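Local atomic coordinates of putative flagellar protein FliS (Parabacteroides merdae ATCC 43184, PDB entry 4YOK), a protein that is of unknown function, named a putative flagellar protein but built from a prealbumin-like domain followed by a second beta domain. Residues 175-187 with 192-204. Sequence-based numbering, arbitrary orientation.
Sequences IVKAKALYARVGV and ADQAIYSPVVRLK
Arg184 lies across Tyr197, its guanidinium flat on one face of the phenol ring, centres 4.4 Å apart and planes 13° from parallel. Its CG, set opposite the backbone N (chi1 -151°), passes beside OG and O of Ser198. CD then packs on CG2 of Val200, and NE donates to Ser198 O at 2.9 Å, almost in line with that carbonyl. CZ rides above CB and CG of Tyr197, while NH1 and NH2 bond to Ala144 O and Leu25 O. Arginine suits this buried place because its flat cation can stack through its face while its N-H groups donate to carbonyls round its rim; an alanine here would probably leave these three carbonyls without their donors and the Tyr197 face uncovered. Ser198 supplies what the broken ladder lacks: its OG accepts from Val185 N (3.0 Å) and donates to Pro199 O. Gly186 suits its place, since a CB there would crowd CE2 of Tyr197. Further along, Arg202 draws its aliphatic CG over the Tyr182 ring, a CH-pi contact 4.1 Å from the centroid, and its NE reaches Lys204 O. That oxygen also takes Leu181 N, 2.9 Å away, from the opposite face of its plane. Leu203 N and Lys204 N both donate to Leu181 O, a classic beta bulge at the open end of the antiparallel hairpin, whose 196-202 strand edges a four-stranded sheet of the C-terminal domain, probably of E-set type.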
loop_
_atom_site.group_PDB
_atom_site.type_symbol
_atom_site.label_atom_id
_atom_site.label_comp_id
_atom_site.label_asym_id
_atom_site.label_seq_id
_atom_site.Cartn_x
_atom_site.Cartn_y
_atom_site.Cartn_z
ATOM N N ILE A 175 11.031 -13.910 -16.534
ATOM C CA ILE A 175 11.177 -14.493 -15.184
ATOM C C ILE A 175 12.490 -15.346 -15.126
ATOM O O ILE A 175 13.286 -15.186 -14.204
ATOM C CB ILE A 175 9.906 -15.332 -14.793
ATOM C CG1 ILE A 175 8.692 -14.379 -14.546
ATOM C CG2 ILE A 175 10.188 -16.203 -13.527
ATOM C CD1 ILE A 175 7.327 -15.021 -14.581
ATOM N N VAL A 176 12.706 -16.211 -16.132
ATOM C CA VAL A 176 13.871 -17.098 -16.233
ATOM C C VAL A 176 15.176 -16.249 -16.279
ATOM O O VAL A 176 16.153 -16.586 -15.611
ATOM C CB VAL A 176 13.743 -18.049 -17.451
ATOM C CG1 VAL A 176 14.968 -18.966 -17.581
ATOM C CG2 VAL A 176 12.467 -18.886 -17.364
ATOM N N LYS A 177 15.147 -15.113 -17.008
ATOM C CA LYS A 177 16.288 -14.189 -17.184
ATOM C C LYS A 177 16.593 -13.310 -15.967
ATOM O O LYS A 177 17.701 -12.786 -15.865
ATOM C CB LYS A 177 15.996 -13.242 -18.358
ATOM C CG LYS A 177 16.333 -13.789 -19.741
ATOM C CD LYS A 177 15.568 -13.060 -20.868
ATOM C CE LYS A 177 15.841 -11.570 -20.956
ATOM N NZ LYS A 177 15.256 -10.973 -22.185
ATOM N N ALA A 178 15.591 -13.055 -15.126
ATOM C CA ALA A 178 15.705 -12.150 -13.975
ATOM C C ALA A 178 16.845 -12.556 -13.010
ATOM O O ALA A 178 16.889 -13.698 -12.588
ATOM C CB ALA A 178 14.376 -12.108 -13.234
ATOM N N LYS A 179 17.743 -11.618 -12.653
ATOM C CA LYS A 179 18.833 -11.921 -11.705
ATOM C C LYS A 179 18.320 -11.877 -10.270
ATOM O O LYS A 179 18.893 -12.508 -9.387
ATOM C CB LYS A 179 20.031 -10.983 -11.883
ATOM C CG LYS A 179 20.742 -11.199 -13.207
ATOM C CD LYS A 179 22.016 -10.383 -13.305
ATOM C CE LYS A 179 22.500 -10.296 -14.732
ATOM N NZ LYS A 179 23.654 -9.366 -14.866
ATOM N N ALA A 180 17.253 -11.135 -10.043
ATOM C CA ALA A 180 16.584 -11.043 -8.744
ATOM C C ALA A 180 15.109 -11.144 -8.999
ATOM O O ALA A 180 14.653 -10.664 -10.036
ATOM C CB ALA A 180 16.926 -9.732 -8.044
ATOM N N LEU A 181 14.359 -11.772 -8.085
ATOM C CA LEU A 181 12.924 -11.928 -8.285
ATOM C C LEU A 181 12.188 -11.672 -6.988
ATOM O O LEU A 181 12.541 -12.231 -5.938
ATOM C CB LEU A 181 12.610 -13.345 -8.833
ATOM C CG LEU A 181 11.208 -13.574 -9.405
ATOM C CD1 LEU A 181 11.016 -12.812 -10.736
ATOM C CD2 LEU A 181 10.938 -15.075 -9.592
ATOM N N TYR A 182 11.160 -10.829 -7.064
ATOM C CA TYR A 182 10.355 -10.426 -5.902
ATOM C C TYR A 182 8.887 -10.735 -6.153
ATOM O O TYR A 182 8.424 -10.597 -7.282
ATOM C CB TYR A 182 10.542 -8.924 -5.633
ATOM C CG TYR A 182 11.957 -8.521 -5.282
ATOM C CD1 TYR A 182 12.918 -8.339 -6.272
ATOM C CD2 TYR A 182 12.326 -8.278 -3.958
ATOM C CE1 TYR A 182 14.218 -7.950 -5.956
ATOM C CE2 TYR A 182 13.625 -7.875 -3.633
ATOM C CZ TYR A 182 14.561 -7.701 -4.637
ATOM O OH TYR A 182 15.844 -7.291 -4.336
ATOM N N ALA A 183 8.165 -11.191 -5.125
ATOM C CA ALA A 183 6.757 -11.548 -5.262
ATOM C C ALA A 183 5.898 -10.690 -4.369
ATOM O O ALA A 183 6.361 -10.194 -3.331
ATOM C CB ALA A 183 6.545 -13.025 -4.930
ATOM N N ARG A 184 4.625 -10.551 -4.747
ATOM C CA ARG A 184 3.651 -9.801 -3.956
ATOM C C ARG A 184 2.248 -10.243 -4.342
ATOM O O ARG A 184 2.020 -10.698 -5.474
ATOM C CB ARG A 184 3.815 -8.268 -4.179
ATOM C CG ARG A 184 3.394 -7.426 -2.977
ATOM C CD ARG A 184 3.558 -5.931 -3.272
ATOM N NE ARG A 184 3.532 -5.096 -2.060
ATOM C CZ ARG A 184 3.383 -3.772 -2.058
ATOM N NH1 ARG A 184 3.239 -3.111 -3.204
ATOM N NH2 ARG A 184 3.347 -3.100 -0.907
ATOM N N VAL A 185 1.293 -10.063 -3.431
ATOM C CA VAL A 185 -0.100 -10.318 -3.791
ATOM C C VAL A 185 -0.888 -9.036 -3.493
ATOM O O VAL A 185 -0.490 -8.267 -2.607
ATOM C CB VAL A 185 -0.750 -11.577 -3.178
ATOM C CG1 VAL A 185 -0.123 -12.853 -3.754
ATOM C CG2 VAL A 185 -0.701 -11.567 -1.652
ATOM N N GLY A 186 -1.955 -8.818 -4.248
ATOM C CA GLY A 186 -2.807 -7.643 -4.073
ATOM C C GLY A 186 -4.276 -8.002 -4.028
ATOM O O GLY A 186 -4.688 -8.993 -4.627
ATOM N N VAL A 187 -5.069 -7.212 -3.290
ATOM C CA VAL A 187 -6.517 -7.378 -3.173
ATOM C C VAL A 187 -7.155 -5.998 -3.359
ATOM O O VAL A 187 -6.871 -5.058 -2.606
ATOM C CB VAL A 187 -6.976 -8.057 -1.847
ATOM C CG1 VAL A 187 -8.505 -8.071 -1.734
ATOM C CG2 VAL A 187 -6.416 -9.483 -1.734
ATOM N N ALA A 192 -13.120 0.742 -4.831
ATOM C CA ALA A 192 -11.868 1.398 -4.416
ATOM C C ALA A 192 -10.998 1.721 -5.621
ATOM O O ALA A 192 -11.086 1.048 -6.642
ATOM C CB ALA A 192 -11.100 0.511 -3.451
ATOM N N ASP A 193 -10.116 2.716 -5.475
ATOM C CA ASP A 193 -9.201 3.143 -6.541
ATOM C C ASP A 193 -7.812 2.488 -6.439
ATOM O O ASP A 193 -6.972 2.690 -7.319
ATOM C CB ASP A 193 -9.034 4.681 -6.454
ATOM C CG ASP A 193 -8.109 5.184 -5.344
ATOM O OD1 ASP A 193 -7.994 4.499 -4.285
ATOM O OD2 ASP A 193 -7.527 6.255 -5.515
ATOM N N GLN A 194 -7.537 1.797 -5.313
ATOM C CA GLN A 194 -6.224 1.233 -5.013
ATOM C C GLN A 194 -6.368 -0.058 -4.248
ATOM O O GLN A 194 -7.305 -0.190 -3.456
ATOM C CB GLN A 194 -5.420 2.234 -4.135
ATOM C CG GLN A 194 -4.716 3.363 -4.918
ATOM C CD GLN A 194 -3.701 2.803 -5.882
ATOM O OE1 GLN A 194 -2.871 1.943 -5.537
ATOM N NE2 GLN A 194 -3.813 3.206 -7.140
ATOM N N ALA A 195 -5.458 -0.995 -4.469
ATOM C CA ALA A 195 -5.465 -2.270 -3.747
ATOM C C ALA A 195 -4.644 -2.190 -2.452
ATOM O O ALA A 195 -3.818 -1.271 -2.267
ATOM C CB ALA A 195 -4.873 -3.363 -4.648
ATOM N N ILE A 196 -4.838 -3.197 -1.579
ATOM C CA ILE A 196 -3.988 -3.465 -0.408
ATOM C C ILE A 196 -3.126 -4.642 -0.835
ATOM O O ILE A 196 -3.559 -5.460 -1.657
ATOM C CB ILE A 196 -4.774 -3.719 0.913
ATOM C CG1 ILE A 196 -3.814 -3.638 2.153
ATOM C CG2 ILE A 196 -5.554 -5.034 0.875
ATOM C CD1 ILE A 196 -4.258 -2.726 3.215
ATOM N N TYR A 197 -1.902 -4.702 -0.346
ATOM C CA TYR A 197 -0.976 -5.750 -0.742
ATOM C C TYR A 197 -0.388 -6.481 0.457
ATOM O O TYR A 197 -0.516 -6.058 1.608
ATOM C CB TYR A 197 0.174 -5.110 -1.551
ATOM C CG TYR A 197 -0.214 -4.445 -2.862
ATOM C CD1 TYR A 197 -0.667 -3.129 -2.894
ATOM C CD2 TYR A 197 -0.081 -5.122 -4.075
ATOM C CE1 TYR A 197 -1.008 -2.513 -4.097
ATOM C CE2 TYR A 197 -0.432 -4.523 -5.281
ATOM C CZ TYR A 197 -0.903 -3.221 -5.284
ATOM O OH TYR A 197 -1.217 -2.620 -6.462
ATOM N N SER A 198 0.296 -7.571 0.173
ATOM C CA SER A 198 1.147 -8.258 1.127
ATOM C C SER A 198 2.485 -7.506 1.164
ATOM O O SER A 198 2.738 -6.712 0.253
ATOM C CB SER A 198 1.383 -9.695 0.646
ATOM O OG SER A 198 2.166 -9.730 -0.542
ATOM N N PRO A 199 3.402 -7.757 2.119
ATOM C CA PRO A 199 4.774 -7.231 1.945
ATOM C C PRO A 199 5.395 -7.846 0.688
ATOM O O PRO A 199 4.938 -8.905 0.219
ATOM C CB PRO A 199 5.522 -7.765 3.189
ATOM C CG PRO A 199 4.457 -8.171 4.147
ATOM C CD PRO A 199 3.312 -8.628 3.313
ATOM N N VAL A 200 6.423 -7.204 0.137
ATOM C CA VAL A 200 7.160 -7.757 -0.996
ATOM C C VAL A 200 8.087 -8.821 -0.416
ATOM O O VAL A 200 8.723 -8.554 0.608
ATOM C CB VAL A 200 7.935 -6.640 -1.744
ATOM C CG1 VAL A 200 8.876 -7.205 -2.820
ATOM C CG2 VAL A 200 6.979 -5.622 -2.331
ATOM N N VAL A 201 8.138 -10.007 -1.036
ATOM C CA VAL A 201 8.973 -11.143 -0.629
ATOM C C VAL A 201 10.034 -11.411 -1.708
ATOM O O VAL A 201 9.669 -11.674 -2.855
ATOM C CB VAL A 201 8.070 -12.404 -0.380
ATOM C CG1 VAL A 201 8.907 -13.641 -0.037
ATOM C CG2 VAL A 201 7.047 -12.134 0.730
ATOM N N ARG A 202 11.328 -11.396 -1.337
ATOM C CA ARG A 202 12.391 -11.718 -2.271
ATOM C C ARG A 202 12.478 -13.252 -2.424
ATOM O O ARG A 202 12.658 -13.963 -1.436
ATOM C CB ARG A 202 13.757 -11.120 -1.848
ATOM C CG ARG A 202 14.769 -11.306 -2.948
ATOM C CD ARG A 202 16.085 -10.624 -2.672
ATOM N NE ARG A 202 17.019 -10.900 -3.752
ATOM C CZ ARG A 202 18.238 -10.380 -3.838
ATOM N NH1 ARG A 202 18.675 -9.536 -2.913
ATOM N NH2 ARG A 202 19.023 -10.683 -4.860
ATOM N N LEU A 203 12.347 -13.748 -3.655
ATOM C CA LEU A 203 12.398 -15.191 -3.931
ATOM C C LEU A 203 13.765 -15.622 -4.436
ATOM O O LEU A 203 14.134 -16.786 -4.253
ATOM C CB LEU A 203 11.308 -15.619 -4.929
ATOM C CG LEU A 203 9.853 -15.322 -4.550
ATOM C CD1 LEU A 203 8.924 -15.805 -5.633
ATOM C CD2 LEU A 203 9.469 -15.970 -3.223
ATOM N N LYS A 204 14.512 -14.702 -5.078
ATOM C CA LYS A 204 15.874 -14.958 -5.562
ATOM C C LYS A 204 16.617 -13.632 -5.760
ATOM O O LYS A 204 15.953 -12.576 -5.806
ATOM C CB LYS A 204 15.898 -15.829 -6.837
ATOM C CG LYS A 204 15.549 -15.127 -8.145
ATOM C CD LYS A 204 15.905 -15.967 -9.379
ATOM C CE LYS A 204 14.832 -16.965 -9.749
ATOM N NZ LYS A 204 15.206 -17.759 -10.947
ATOM O OXT LYS A 204 17.866 -13.641 -5.781
HETATM O O HOH W 1 16.600 -16.367 -12.950
HETATM O O HOH W 2 19.980 -12.339 -6.883
#